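Long-range contact in hypothetical membrane protein (Corynebacterium glutamicum, PDB 6JSA), which binds heme through its C-terminal HtaA domain and probably passes it along the corynebacterial heme-uptake machinery: residues A[58-63]-A[82-87]. Numbering follows the deposited sequence.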
loop_
_atom_site.group_PDB
_atom_site.type_symbol
_atom_site.label_atom_id
_atom_site.label_comp_id
_atom_site.label_asym_id
_atom_site.label_seq_id
_atom_site.Cartn_x
_atom_site.Cartn_y
_atom_site.Cartn_z
ATOM N N THR A 58 14.149 1.759 12.968
ATOM C CA THR A 58 13.902 2.038 11.561
ATOM C C THR A 58 13.813 0.718 10.817
ATOM O O THR A 58 14.329 -0.308 11.264
ATOM C CB THR A 58 15.005 2.887 10.917
ATOM O OG1 THR A 58 16.200 2.105 10.785
ATOM C CG2 THR A 58 15.285 4.136 11.746
ATOM N N GLY A 59 13.167 0.742 9.662
ATOM C CA GLY A 59 13.060 -0.488 8.903
ATOM C C GLY A 59 12.416 -0.248 7.559
ATOM O O GLY A 59 11.848 0.818 7.288
ATOM N N SER A 60 12.529 -1.270 6.716
ATOM C CA SER A 60 11.818 -1.360 5.450
ATOM C C SER A 60 11.372 -2.799 5.284
ATOM O O SER A 60 12.194 -3.717 5.378
ATOM C CB SER A 60 12.715 -0.974 4.275
ATOM O OG SER A 60 12.603 0.402 4.002
ATOM N N ILE A 61 10.079 -2.982 5.045
ATOM C CA ILE A 61 9.468 -4.290 4.849
ATOM C C ILE A 61 8.949 -4.304 3.414
ATOM O O ILE A 61 8.067 -3.509 3.063
ATOM C CB ILE A 61 8.313 -4.529 5.838
ATOM C CG1 ILE A 61 8.646 -4.011 7.249
ATOM C CG2 ILE A 61 7.927 -6.003 5.846
ATOM C CD1 ILE A 61 9.713 -4.797 7.944
ATOM N N ASN A 62 9.496 -5.190 2.585
ATOM C CA ASN A 62 9.233 -5.193 1.150
ATOM C C ASN A 62 8.325 -6.346 0.747
ATOM O O ASN A 62 8.499 -7.479 1.211
ATOM C CB ASN A 62 10.537 -5.334 0.363
ATOM C CG ASN A 62 11.409 -4.118 0.469
ATOM O OD1 ASN A 62 11.149 -3.102 -0.176
ATOM N ND2 ASN A 62 12.460 -4.210 1.271
ATOM N N PHE A 63 7.385 -6.061 -0.156
ATOM C CA PHE A 63 6.477 -7.086 -0.646
ATOM C C PHE A 63 6.438 -7.093 -2.165
ATOM O O PHE A 63 6.418 -6.025 -2.788
ATOM C CB PHE A 63 5.059 -6.843 -0.117
ATOM C CG PHE A 63 4.979 -6.874 1.378
ATOM C CD1 PHE A 63 4.787 -8.074 2.043
ATOM C CD2 PHE A 63 5.139 -5.714 2.128
ATOM C CE1 PHE A 63 4.737 -8.122 3.422
ATOM C CE2 PHE A 63 5.093 -5.760 3.509
ATOM C CZ PHE A 63 4.889 -6.966 4.152
ATOM N N ASN A 82 4.539 -3.855 -5.764
ATOM C CA ASN A 82 5.775 -3.844 -4.976
ATOM C C ASN A 82 5.697 -2.874 -3.796
ATOM O O ASN A 82 6.555 -1.994 -3.618
ATOM C CB ASN A 82 6.974 -3.534 -5.868
ATOM C CG ASN A 82 7.174 -4.571 -6.928
ATOM O OD1 ASN A 82 7.215 -5.762 -6.630
ATOM N ND2 ASN A 82 7.295 -4.136 -8.177
ATOM N N ILE A 83 4.671 -3.046 -2.962
ATOM C CA ILE A 83 4.523 -2.137 -1.829
ATOM C C ILE A 83 5.657 -2.346 -0.834
ATOM O O ILE A 83 6.231 -3.440 -0.709
ATOM C CB ILE A 83 3.147 -2.210 -1.140
ATOM C CG1 ILE A 83 3.000 -3.487 -0.321
ATOM C CG2 ILE A 83 2.022 -2.034 -2.141
ATOM C CD1 ILE A 83 1.906 -3.367 0.734
ATOM N N GLU A 84 5.986 -1.274 -0.122
ATOM C CA GLU A 84 7.038 -1.270 0.882
ATOM C C GLU A 84 6.561 -0.411 2.040
ATOM O O GLU A 84 6.073 0.704 1.827
ATOM C CB GLU A 84 8.335 -0.690 0.306
ATOM C CG GLU A 84 9.400 -0.381 1.340
ATOM C CD GLU A 84 10.629 0.248 0.723
ATOM O OE1 GLU A 84 10.750 0.241 -0.525
ATOM O OE2 GLU A 84 11.473 0.760 1.489
ATOM N N ILE A 85 6.659 -0.948 3.251
ATOM C CA ILE A 85 6.440 -0.189 4.474
ATOM C C ILE A 85 7.805 0.228 4.999
ATOM O O ILE A 85 8.623 -0.619 5.369
ATOM C CB ILE A 85 5.695 -1.032 5.520
ATOM C CG1 ILE A 85 4.310 -1.428 4.998
ATOM C CG2 ILE A 85 5.590 -0.270 6.825
ATOM C CD1 ILE A 85 3.614 -2.459 5.854
ATOM N N SER A 86 8.058 1.528 5.025
ATOM C CA SER A 86 9.288 2.085 5.562
ATOM C C SER A 86 8.935 2.875 6.812
ATOM O O SER A 86 7.928 3.585 6.835
ATOM C CB SER A 86 9.935 2.996 4.519
ATOM O OG SER A 86 11.184 3.480 4.953
ATOM N N PHE A 87 9.740 2.732 7.866
ATOM C CA PHE A 87 9.451 3.450 9.097
ATOM C C PHE A 87 10.726 3.989 9.723
ATOM O O PHE A 87 11.804 3.409 9.597
ATOM C CB PHE A 87 8.621 2.638 10.115
ATOM C CG PHE A 87 9.282 1.366 10.596
ATOM C CD1 PHE A 87 9.068 0.159 9.941
ATOM C CD2 PHE A 87 10.077 1.371 11.738
ATOM C CE1 PHE A 87 9.663 -1.012 10.403
ATOM C CE2 PHE A 87 10.668 0.206 12.197
ATOM C CZ PHE A 87 10.458 -0.984 11.531
#
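With chi1 at 61°, Phe87 sets its CG between its own backbone N and carbonyl carbon, and the ring swings across to the neighbouring strand to lie flat against Gly59. The CA of Gly59 sits 3.9 Å from the Phe87 ring centroid, a CH-pi contact over the face, and the amide N of Gly59 stands above the same ring while donating to Phe87 O. This is the aromatic rescue of glycine, the ring lying on the face where Gly59 has no side chain. Away from the heme site, strand 58-62 of this beta-rich domain runs antiparallel between 42-53 and 76-88, with 91-101 beyond 76-88. Ring, Ile61 and Ile85 share one face of the pair, with Ile61 CB 4.4 Å from Ile85 CB; side chains of strands 3-12, 113-125 and 159-165 pack against it. Farther along, Phe63 brings CD2 to 3.9 Å from Ile83 CG1, and Phe63 N bonds to Ile83 O. Gly59–Phe87 and Ile61–Ile85 are each closed by two backbone bonds. On the other face Glu84, extended from a CG anti to its backbone N (chi1 168°), reaches diagonally from its place opposite Asn62 to Ser60, two residues back: Ser60 OG donates to Glu84 OE2 at 2.8 Å, on the anti side, 21° out of the carboxylate plane. Glu84 OE1 forms a salt bridge with Arg112, so hydroxyl and guanidinium together probably stabilise the charged carboxylate.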